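Local structure of putative sodium:solute symporter (Proteus mirabilis, 5NV9) at residues F39-A50 with V258-S266; H132-T143 with A340-I351. The protein couples sodium influx to uptake of the sialic acid N-acetylneuraminic acid across the inner membrane, allowing the bacterium to use host-derived sialic acid as an energy source. All blocks are in the same frame, centred on the assembly; numbering follows the deposited sequence.

Interaction 1: F39-A50 with V258-S266; sequences FRGGGRVPGWAA and VQRYIVTDS
On the cytoplasmic side of this LeuT-fold symporter, the glycine-rich turn between helix 35-40 and helix 47-58 wraps around Val263 and Thr264, in the loop that leads into helix 267-301. Gly41, Gly42 and Gly43 all have positive phi, and together they swing the chain round Val263. The two methyls of that valine are divided between the arms of the turn by its first torsion: CG1 lies anti to the carbonyl carbon (chi1 -63°) and reaches Arg40 O at 3.5 Å, while CG2 faces Val45 CB at 3.9 Å and Ala50 CB at 4.0 Å. The Val263 carbonyl in turn receives a CA-H...O contact from Gly43 CA at 3.3 Å. Next to it, Thr264 CG2 rests on Val45 O and Gly47 CA. Ile262 meets Arg40 at about a right angle, CD1 lying 3.6 Å from Arg40 CG; Arg40 NE forms a salt bridge with Asp36 and NH1 a hydrogen bond with Ile105 O.

A direct hydrogen bond closes one end. Gln259 NE2 donates to Phe39 O over 2.9 Å, with an N-H...O angle of 172°. The donor lies in the carbonyl plane on a lone pair, at a C=O...N angle of 126°. NE2 probably also donates to Asn349 OD1, and OE1 probably pairs with Ser350 OG, which would fix the rotation of the amide. At the other end, water 1 donates to Val45 O at 2.7 Å and accepts from Asp265 N at 2.8 Å. An apolar centre on Val263 is thus flanked by two polar links, amide and water, giving both end carbonyls a donor.

Interaction 2: H132-T143 with A340-I351; sequences HIGRVAIITYLT and AQSSISSSLNSI. With NA (sodium ion), chain C; NA (sodium ion), chain B; SLB (N-acetyl-beta-neuraminic acid), chain D.
A histidine-serine pair is buried between two membrane helices: His132 ND1 and Ser347 OG are hydrogen-bonded at 2.8 Å, with the hydroxyl oxygen at the edge of the ring, near its plane. The helices belong to the LeuT fold and run antiparallel, their segment axes at 161° and 9.5 Å apart at closest approach. Ser347 OG also binds water 2, which accepts from Arg135 NE at 2.9 Å, so one hydroxyl links the histidine to the substrate-binding arginine.

Arg135 leaves its helix with CG anti to the backbone N (chi1 172°) and stays extended as far as NE, which carries the guanidinium out to the sialic acid. There NH1 donates to carboxylate atom O1B at 3.1 Å and 161°, with O1B at the edge of the group and in its plane. Ile139 CD1 sits over the centre of one guanidinium face, and the same methyl packs on Ser343 CB.

Ser343 OG, which has Thr57 as a further polar partner, binds the Na2 sodium ion at 2.4 Å together with Ser342 OG; Ala56, Leu59 and Ala339 complete that site. Ser342 O, Ser345 OG and Ser346 OG hold the Na3 ion with Asp182. Away from the ions, the Val136 and Ile344 side chains cross at about a right angle, CG1 against CG2. Thr140 OG1 donates to Val136 O at 2.8 Å, and Ile344 CD1 comes within 3.3 Å of that hydroxyl oxygen.

Overall arrangement
From the N terminus the chain passes through 39-50, then 132-143, then 258-266 and finally 340-351, so the two contacts cross rather than nest. Interaction 1 closes a loop with 207 residues between its segments, interaction 2 one with 196. The former joins the cytoplasmic approaches to helix 47-58 and helix 267-301; the latter pairs helix 118-151 with helix 328-361 deeper in the membrane. Their centres lie 21 Å apart, yet segments 258-266 and 340-351 touch: Gln259 reaches helix 328-361, and Arg260 packs against Ser346. Interaction 1 thereby borders the Na3 site, as the nearest Arg260 side-chain atom lies about 4 Å from the Na3 sodium ion.

Interaction 1: F39-A50 with V258-S266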
loop_
_atom_site.group_PDB
_atom_site.type_symbol
_atom_site.label_atom_id
_atom_site.label_comp_id
_atom_site.label_asym_id
_atom_site.label_seq_id
_atom_site.Cartn_x
_atom_site.Cartn_y
_atom_site.Cartn_z
ATOM N N PHE A 39 4.446 8.135 16.727
ATOM C CA PHE A 39 3.722 8.375 15.479
ATOM C C PHE A 39 4.399 9.400 14.561
ATOM O O PHE A 39 4.201 9.343 13.351
ATOM C CB PHE A 39 2.272 8.800 15.757
ATOM C CG PHE A 39 1.432 7.762 16.503
ATOM C CD1 PHE A 39 1.305 6.491 16.028
ATOM C CD2 PHE A 39 0.796 8.094 17.687
ATOM C CE1 PHE A 39 0.547 5.566 16.683
ATOM C CE2 PHE A 39 0.022 7.177 18.373
ATOM C CZ PHE A 39 -0.129 5.907 17.857
ATOM N N ARG A 40 5.140 10.359 15.139
ATOM C CA ARG A 40 5.753 11.445 14.369
ATOM C C ARG A 40 7.279 11.302 14.332
ATOM O O ARG A 40 7.941 11.965 13.544
ATOM C CB ARG A 40 5.318 12.816 14.886
ATOM C CG ARG A 40 3.787 13.012 14.797
ATOM C CD ARG A 40 3.222 14.374 15.337
ATOM N NE ARG A 40 4.152 15.449 15.057
ATOM C CZ ARG A 40 4.095 16.311 14.056
ATOM N NH1 ARG A 40 3.083 16.363 13.222
ATOM N NH2 ARG A 40 5.060 17.189 13.951
ATOM N N GLY A 41 7.850 10.413 15.151
ATOM C CA GLY A 41 9.289 10.170 15.087
ATOM C C GLY A 41 10.160 11.340 15.598
ATOM O O GLY A 41 11.360 11.378 15.319
ATOM N N GLY A 42 9.569 12.258 16.368
ATOM C CA GLY A 42 10.237 13.449 16.856
ATOM C C GLY A 42 10.919 14.324 15.810
ATOM O O GLY A 42 11.835 15.040 16.121
ATOM N N GLY A 43 10.502 14.276 14.561
ATOM C CA GLY A 43 11.251 14.989 13.503
ATOM C C GLY A 43 12.657 14.480 13.218
ATOM O O GLY A 43 13.415 15.202 12.590
ATOM N N ARG A 44 13.004 13.244 13.634
ATOM C CA ARG A 44 14.371 12.669 13.451
ATOM C C ARG A 44 14.617 11.863 12.136
ATOM O O ARG A 44 15.697 11.318 11.934
ATOM C CB ARG A 44 14.754 11.759 14.624
ATOM C CG ARG A 44 15.022 12.474 15.930
ATOM C CD ARG A 44 15.254 11.477 17.053
ATOM N NE ARG A 44 14.057 10.705 17.377
ATOM C CZ ARG A 44 13.130 11.059 18.257
ATOM N NH1 ARG A 44 13.232 12.203 18.949
ATOM N NH2 ARG A 44 12.085 10.259 18.462
ATOM N N VAL A 45 13.640 11.766 11.243
ATOM C CA VAL A 45 13.810 10.962 10.053
ATOM C C VAL A 45 14.308 11.822 8.907
ATOM O O VAL A 45 13.747 12.845 8.595
ATOM C CB VAL A 45 12.504 10.271 9.734
ATOM C CG1 VAL A 45 12.622 9.406 8.490
ATOM C CG2 VAL A 45 12.112 9.457 10.967
ATOM N N PRO A 46 15.399 11.430 8.276
ATOM C CA PRO A 46 15.664 12.206 7.036
ATOM C C PRO A 46 14.766 11.868 5.888
ATOM O O PRO A 46 14.154 10.758 5.847
ATOM C CB PRO A 46 17.087 11.758 6.621
ATOM C CG PRO A 46 17.292 10.456 7.302
ATOM C CD PRO A 46 16.412 10.408 8.537
ATOM N N GLY A 47 14.762 12.779 4.904
ATOM C CA GLY A 47 13.933 12.673 3.738
ATOM C C GLY A 47 14.138 11.414 2.951
ATOM O O GLY A 47 13.180 10.738 2.613
ATOM N N TRP A 48 15.385 11.097 2.627
ATOM C CA TRP A 48 15.644 9.905 1.840
ATOM C C TRP A 48 15.054 8.681 2.509
ATOM O O TRP A 48 14.486 7.857 1.837
ATOM C CB TRP A 48 17.120 9.717 1.556
ATOM C CG TRP A 48 17.991 9.246 2.731
ATOM C CD1 TRP A 48 18.723 10.025 3.575
ATOM C CD2 TRP A 48 18.240 7.888 3.100
ATOM N NE1 TRP A 48 19.387 9.225 4.508
ATOM C CE2 TRP A 48 19.117 7.907 4.221
ATOM C CE3 TRP A 48 17.806 6.648 2.586
ATOM C CZ2 TRP A 48 19.555 6.730 4.863
ATOM C CZ3 TRP A 48 18.255 5.472 3.235
ATOM C CH2 TRP A 48 19.107 5.532 4.368
ATOM N N ALA A 49 15.212 8.533 3.831
ATOM C CA ALA A 49 14.674 7.355 4.543
ATOM C C ALA A 49 13.112 7.271 4.534
ATOM O O ALA A 49 12.457 6.160 4.326
ATOM C CB ALA A 49 15.186 7.362 5.978
ATOM N N ALA A 50 12.504 8.417 4.782
ATOM C CA ALA A 50 11.020 8.516 4.687
ATOM C C ALA A 50 10.535 8.192 3.265
ATOM O O ALA A 50 9.516 7.550 3.092
ATOM C CB ALA A 50 10.536 9.869 5.138
ATOM N N VAL A 258 0.650 9.492 4.149
ATOM C CA VAL A 258 0.592 10.861 4.608
ATOM C C VAL A 258 1.393 11.048 5.873
ATOM O O VAL A 258 2.041 12.064 6.079
ATOM C CB VAL A 258 -0.888 11.356 4.839
ATOM C CG1 VAL A 258 -0.861 12.732 5.442
ATOM C CG2 VAL A 258 -1.642 11.447 3.540
ATOM N N GLN A 259 1.369 10.062 6.740
ATOM C CA GLN A 259 2.247 10.069 7.928
ATOM C C GLN A 259 3.732 10.308 7.642
ATOM O O GLN A 259 4.435 10.949 8.442
ATOM C CB GLN A 259 2.088 8.739 8.662
ATOM C CG GLN A 259 2.106 8.852 10.168
ATOM C CD GLN A 259 2.050 7.486 10.807
ATOM O OE1 GLN A 259 1.424 6.584 10.235
ATOM N NE2 GLN A 259 2.729 7.303 11.969
ATOM N N ARG A 260 4.231 9.807 6.514
ATOM C CA ARG A 260 5.645 10.045 6.157
ATOM C C ARG A 260 5.942 11.485 5.777
ATOM O O ARG A 260 7.097 11.865 5.757
ATOM C CB ARG A 260 6.109 9.137 5.022
ATOM C CG ARG A 260 6.595 7.787 5.463
ATOM C CD ARG A 260 5.481 6.801 5.674
ATOM N NE ARG A 260 5.987 5.556 6.265
ATOM C CZ ARG A 260 5.312 4.795 7.131
ATOM N NH1 ARG A 260 4.089 5.120 7.501
ATOM N NH2 ARG A 260 5.885 3.730 7.646
ATOM N N TYR A 261 4.922 12.290 5.464
ATOM C CA TYR A 261 5.140 13.686 5.127
ATOM C C TYR A 261 5.476 14.565 6.332
ATOM O O TYR A 261 5.977 15.674 6.148
ATOM C CB TYR A 261 3.898 14.276 4.417
ATOM C CG TYR A 261 3.449 13.525 3.122
ATOM C CD1 TYR A 261 4.316 12.709 2.369
ATOM C CD2 TYR A 261 2.140 13.664 2.665
ATOM C CE1 TYR A 261 3.873 12.064 1.191
ATOM C CE2 TYR A 261 1.708 13.060 1.485
ATOM C CZ TYR A 261 2.539 12.243 0.758
ATOM O OH TYR A 261 1.983 11.666 -0.400
ATOM N N ILE A 262 5.156 14.102 7.540
ATOM C CA ILE A 262 5.310 14.897 8.763
ATOM C C ILE A 262 6.456 14.396 9.683
ATOM O O ILE A 262 6.720 14.979 10.737
ATOM C CB ILE A 262 3.948 15.014 9.505
ATOM C CG1 ILE A 262 3.316 13.670 9.845
ATOM C CG2 ILE A 262 2.923 15.670 8.574
ATOM C CD1 ILE A 262 3.696 13.137 11.188
ATOM N N VAL A 263 7.128 13.308 9.304
ATOM C CA VAL A 263 8.249 12.816 10.124
ATOM C C VAL A 263 9.570 13.522 9.879
ATOM O O VAL A 263 10.533 13.358 10.676
ATOM C CB VAL A 263 8.464 11.289 9.958
ATOM C CG1 VAL A 263 7.270 10.521 10.434
ATOM C CG2 VAL A 263 8.826 10.901 8.549
ATOM N N THR A 264 9.663 14.235 8.754
ATOM C CA THR A 264 10.819 15.044 8.386
ATOM C C THR A 264 10.789 16.413 9.063
ATOM O O THR A 264 9.721 16.992 9.296
ATOM C CB THR A 264 10.816 15.269 6.891
ATOM O OG1 THR A 264 9.454 15.523 6.452
ATOM C CG2 THR A 264 11.291 14.051 6.224
ATOM N N ASP A 265 11.960 16.997 9.251
ATOM C CA ASP A 265 12.052 18.177 10.092
ATOM C C ASP A 265 11.868 19.487 9.326
ATOM O O ASP A 265 11.638 20.506 9.918
ATOM C CB ASP A 265 13.370 18.186 10.849
ATOM C CG ASP A 265 13.270 18.916 12.127
ATOM O OD1 ASP A 265 12.505 18.475 12.990
ATOM O OD2 ASP A 265 13.951 19.946 12.274
ATOM N N SER A 266 11.967 19.449 8.014
ATOM C CA SER A 266 11.810 20.652 7.229
ATOM C C SER A 266 11.135 20.305 5.938
ATOM O O SER A 266 10.948 19.116 5.605
ATOM C CB SER A 266 13.195 21.215 6.932
ATOM O OG SER A 266 13.933 20.297 6.122
HETATM O O HOH W 1 14.254 15.456 8.860
#

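Interaction 2: H132-T143 with A340-I351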
loop_
_atom_site.group_PDB
_atom_site.type_symbol
_atom_site.label_atom_id
_atom_site.label_comp_id
_atom_site.label_asym_id
_atom_site.label_seq_id
_atom_site.Cartn_x
_atom_site.Cartn_y
_atom_site.Cartn_z
ATOM N N HIS A 132 -7.585 -0.799 6.194
ATOM C CA HIS A 132 -6.250 -1.320 6.491
ATOM C C HIS A 132 -6.187 -2.585 7.325
ATOM O O HIS A 132 -5.229 -3.377 7.171
ATOM C CB HIS A 132 -5.350 -0.203 7.001
ATOM C CG HIS A 132 -4.857 0.626 5.875
ATOM N ND1 HIS A 132 -3.573 0.528 5.399
ATOM C CD2 HIS A 132 -5.530 1.386 4.999
ATOM C CE1 HIS A 132 -3.444 1.277 4.329
ATOM N NE2 HIS A 132 -4.616 1.825 4.069
ATOM N N ILE A 133 -7.178 -2.797 8.175
ATOM C CA ILE A 133 -7.353 -4.128 8.737
ATOM C C ILE A 133 -7.509 -5.201 7.649
ATOM O O ILE A 133 -6.857 -6.272 7.724
ATOM C CB ILE A 133 -8.520 -4.177 9.689
ATOM C CG1 ILE A 133 -8.246 -3.263 10.891
ATOM C CG2 ILE A 133 -8.782 -5.619 10.147
ATOM C CD1 ILE A 133 -7.420 -3.916 11.967
ATOM N N GLY A 134 -8.331 -4.919 6.632
ATOM C CA GLY A 134 -8.388 -5.756 5.458
ATOM C C GLY A 134 -7.085 -5.867 4.652
ATOM O O GLY A 134 -6.727 -6.956 4.195
ATOM N N ARG A 135 -6.386 -4.753 4.429
ATOM C CA ARG A 135 -5.201 -4.789 3.587
ATOM C C ARG A 135 -4.118 -5.711 4.200
ATOM O O ARG A 135 -3.471 -6.479 3.456
ATOM C CB ARG A 135 -4.686 -3.356 3.289
ATOM C CG ARG A 135 -3.344 -3.262 2.588
ATOM C CD ARG A 135 -2.977 -1.808 2.379
ATOM N NE ARG A 135 -1.577 -1.564 2.055
ATOM C CZ ARG A 135 -1.020 -1.841 0.894
ATOM N NH1 ARG A 135 -1.764 -2.365 -0.094
ATOM N NH2 ARG A 135 0.300 -1.604 0.714
ATOM N N VAL A 136 -3.943 -5.628 5.525
ATOM C CA VAL A 136 -3.028 -6.463 6.252
ATOM C C VAL A 136 -3.396 -7.964 6.073
ATOM O O VAL A 136 -2.476 -8.831 5.803
ATOM C CB VAL A 136 -3.006 -6.135 7.749
ATOM C CG1 VAL A 136 -2.224 -7.178 8.538
ATOM C CG2 VAL A 136 -2.405 -4.768 7.995
ATOM N N ALA A 137 -4.691 -8.282 6.252
ATOM C CA ALA A 137 -5.181 -9.686 6.142
ATOM C C ALA A 137 -4.944 -10.233 4.733
ATOM O O ALA A 137 -4.412 -11.322 4.567
ATOM C CB ALA A 137 -6.640 -9.804 6.525
ATOM N N ILE A 138 -5.205 -9.405 3.751
ATOM C CA ILE A 138 -5.008 -9.748 2.361
ATOM C C ILE A 138 -3.546 -9.943 2.021
ATOM O O ILE A 138 -3.204 -10.897 1.303
ATOM C CB ILE A 138 -5.710 -8.747 1.428
ATOM C CG1 ILE A 138 -7.232 -8.940 1.575
ATOM C CG2 ILE A 138 -5.351 -9.019 -0.025
ATOM C CD1 ILE A 138 -8.122 -8.044 0.735
ATOM N N ILE A 139 -2.686 -9.045 2.527
ATOM C CA ILE A 139 -1.272 -9.065 2.211
ATOM C C ILE A 139 -0.711 -10.392 2.774
ATOM O O ILE A 139 0.103 -11.035 2.166
ATOM C CB ILE A 139 -0.500 -7.870 2.775
ATOM C CG1 ILE A 139 -0.691 -6.651 1.866
ATOM C CG2 ILE A 139 0.984 -8.181 2.837
ATOM C CD1 ILE A 139 -0.216 -5.350 2.490
ATOM N N THR A 140 -1.131 -10.725 3.984
ATOM C CA THR A 140 -0.673 -11.913 4.684
ATOM C C THR A 140 -1.161 -13.215 4.002
ATOM O O THR A 140 -0.397 -14.154 3.788
ATOM C CB THR A 140 -1.110 -11.779 6.144
ATOM O OG1 THR A 140 -0.533 -10.586 6.665
ATOM C CG2 THR A 140 -0.708 -12.961 6.946
ATOM N N TYR A 141 -2.428 -13.229 3.632
ATOM C CA TYR A 141 -3.047 -14.291 2.847
ATOM C C TYR A 141 -2.344 -14.587 1.546
ATOM O O TYR A 141 -2.016 -15.754 1.327
ATOM C CB TYR A 141 -4.538 -13.971 2.615
ATOM C CG TYR A 141 -5.265 -15.024 1.790
ATOM C CD1 TYR A 141 -5.422 -16.310 2.266
ATOM C CD2 TYR A 141 -5.793 -14.720 0.550
ATOM C CE1 TYR A 141 -6.077 -17.282 1.519
ATOM C CE2 TYR A 141 -6.457 -15.678 -0.201
ATOM C CZ TYR A 141 -6.592 -16.959 0.295
ATOM O OH TYR A 141 -7.254 -17.924 -0.431
ATOM N N LEU A 142 -2.093 -13.567 0.696
ATOM C CA LEU A 142 -1.382 -13.761 -0.556
ATOM C C LEU A 142 0.043 -14.309 -0.362
ATOM O O LEU A 142 0.464 -15.158 -1.105
ATOM C CB LEU A 142 -1.215 -12.485 -1.354
ATOM C CG LEU A 142 -2.397 -11.678 -1.799
ATOM C CD1 LEU A 142 -1.851 -10.622 -2.766
ATOM C CD2 LEU A 142 -3.455 -12.550 -2.446
ATOM N N THR A 143 0.766 -13.795 0.632
ATOM C CA THR A 143 2.120 -14.221 0.903
ATOM C C THR A 143 2.124 -15.709 1.238
ATOM O O THR A 143 2.968 -16.464 0.745
ATOM C CB THR A 143 2.717 -13.361 2.059
ATOM O OG1 THR A 143 2.512 -11.977 1.773
ATOM C CG2 THR A 143 4.179 -13.612 2.318
ATOM N N ALA A 340 5.885 -7.807 2.025
ATOM C CA ALA A 340 4.713 -7.988 2.876
ATOM C C ALA A 340 4.809 -7.176 4.191
ATOM O O ALA A 340 3.918 -6.361 4.509
ATOM C CB ALA A 340 4.574 -9.436 3.154
ATOM N N GLN A 341 5.903 -7.381 4.937
ATOM C CA GLN A 341 6.116 -6.782 6.237
ATOM C C GLN A 341 6.284 -5.268 6.273
ATOM O O GLN A 341 5.843 -4.641 7.193
ATOM C CB GLN A 341 7.296 -7.463 6.917
ATOM C CG GLN A 341 6.962 -8.908 7.277
ATOM C CD GLN A 341 8.116 -9.675 7.892
ATOM O OE1 GLN A 341 9.268 -9.552 7.464
ATOM N NE2 GLN A 341 7.799 -10.516 8.911
ATOM N N SER A 342 6.937 -4.671 5.289
ATOM C CA SER A 342 7.023 -3.283 5.249
ATOM C C SER A 342 5.613 -2.638 5.073
ATOM O O SER A 342 5.404 -1.531 5.458
ATOM C CB SER A 342 7.937 -2.849 4.090
ATOM O OG SER A 342 7.554 -3.484 2.880
ATOM N N SER A 343 4.690 -3.332 4.445
ATOM C CA SER A 343 3.308 -2.807 4.253
ATOM C C SER A 343 2.454 -3.060 5.494
ATOM O O SER A 343 1.723 -2.160 5.956
ATOM C CB SER A 343 2.693 -3.467 2.994
ATOM O OG SER A 343 3.370 -2.969 1.821
ATOM N N ILE A 344 2.607 -4.270 6.060
ATOM C CA ILE A 344 1.925 -4.622 7.299
ATOM C C ILE A 344 2.325 -3.686 8.498
ATOM O O ILE A 344 1.443 -3.178 9.264
ATOM C CB ILE A 344 2.146 -6.063 7.694
ATOM C CG1 ILE A 344 1.477 -6.993 6.683
ATOM C CG2 ILE A 344 1.606 -6.354 9.091
ATOM C CD1 ILE A 344 1.900 -8.424 6.882
ATOM N N SER A 345 3.608 -3.409 8.622
ATOM C CA SER A 345 4.059 -2.640 9.755
ATOM C C SER A 345 3.505 -1.206 9.657
ATOM O O SER A 345 3.049 -0.631 10.663
ATOM C CB SER A 345 5.552 -2.635 9.790
ATOM O OG SER A 345 6.049 -1.881 8.682
ATOM N N SER A 346 3.559 -0.612 8.459
ATOM C CA SER A 346 3.063 0.717 8.248
ATOM C C SER A 346 1.568 0.852 8.451
ATOM O O SER A 346 1.109 1.901 8.923
ATOM C CB SER A 346 3.349 1.242 6.818
ATOM O OG SER A 346 4.716 1.349 6.591
ATOM N N SER A 347 0.820 -0.164 8.022
ATOM C CA SER A 347 -0.616 -0.175 8.160
ATOM C C SER A 347 -0.985 -0.295 9.662
ATOM O O SER A 347 -1.908 0.392 10.125
ATOM C CB SER A 347 -1.261 -1.351 7.378
ATOM O OG SER A 347 -1.408 -1.112 5.977
ATOM N N LEU A 348 -0.276 -1.135 10.426
ATOM C CA LEU A 348 -0.551 -1.246 11.898
ATOM C C LEU A 348 -0.262 0.047 12.679
ATOM O O LEU A 348 -1.110 0.536 13.475
ATOM C CB LEU A 348 0.214 -2.374 12.546
ATOM C CG LEU A 348 -0.127 -3.832 12.153
ATOM C CD1 LEU A 348 0.860 -4.801 12.843
ATOM C CD2 LEU A 348 -1.538 -4.222 12.450
ATOM N N ASN A 349 0.889 0.630 12.432
ATOM C CA ASN A 349 1.194 1.906 13.041
ATOM C C ASN A 349 0.210 3.034 12.658
ATOM O O ASN A 349 -0.177 3.837 13.518
ATOM C CB ASN A 349 2.611 2.331 12.751
ATOM C CG ASN A 349 2.979 3.623 13.465
ATOM O OD1 ASN A 349 2.797 4.678 12.900
ATOM N ND2 ASN A 349 3.584 3.539 14.651
ATOM N N SER A 350 -0.195 3.087 11.391
ATOM C CA SER A 350 -1.136 4.126 10.945
ATOM C C SER A 350 -2.457 3.929 11.513
ATOM O O SER A 350 -3.156 4.911 11.775
ATOM C CB SER A 350 -1.204 4.195 9.440
ATOM O OG SER A 350 0.064 4.632 8.975
ATOM N N ILE A 351 -2.888 2.669 11.596
ATOM C CA ILE A 351 -4.160 2.333 12.278
ATOM C C ILE A 351 -4.147 2.848 13.680
ATOM O O ILE A 351 -5.077 3.559 14.115
ATOM C CB ILE A 351 -4.485 0.866 12.269
ATOM C CG1 ILE A 351 -4.922 0.435 10.894
ATOM C CG2 ILE A 351 -5.627 0.553 13.251
ATOM C CD1 ILE A 351 -4.768 -1.063 10.633
HETATM NA NA NA C . 6.381 -0.056 7.007
HETATM NA NA NA B . 5.677 -3.376 1.414
HETATM C C1 SLB D . 0.652 -2.958 -3.506
HETATM C C2 SLB D . 0.200 -1.722 -4.232
HETATM C C3 SLB D . -0.969 -2.074 -5.123
HETATM C C4 SLB D . -1.365 -0.916 -6.068
HETATM C C5 SLB D . -0.114 -0.619 -6.895
HETATM C C6 SLB D . 1.061 -0.261 -5.960
HETATM C C7 SLB D . 2.384 0.038 -6.677
HETATM C C8 SLB D . 3.487 0.357 -5.701
HETATM C C9 SLB D . 4.756 0.817 -6.417
HETATM C C10 SLB D . -0.229 0.348 -9.162
HETATM C C11 SLB D . -0.176 1.660 -9.900
HETATM N N5 SLB D . -0.353 0.487 -7.834
HETATM O O1A SLB D . 1.593 -3.652 -4.025
HETATM O O1B SLB D . 0.035 -3.287 -2.423
HETATM O O2 SLB D . -0.180 -0.672 -3.297
HETATM O O4 SLB D . -2.466 -1.308 -6.958
HETATM O O6 SLB D . 1.316 -1.336 -5.059
HETATM O O7 SLB D . 2.824 -1.098 -7.428
HETATM O O8 SLB D . 3.056 1.364 -4.793
HETATM O O9 SLB D . 4.568 2.074 -7.115
HETATM O O10 SLB D . -0.109 -0.751 -9.730
HETATM O O HOH W 2 0.410 -0.338 3.835
#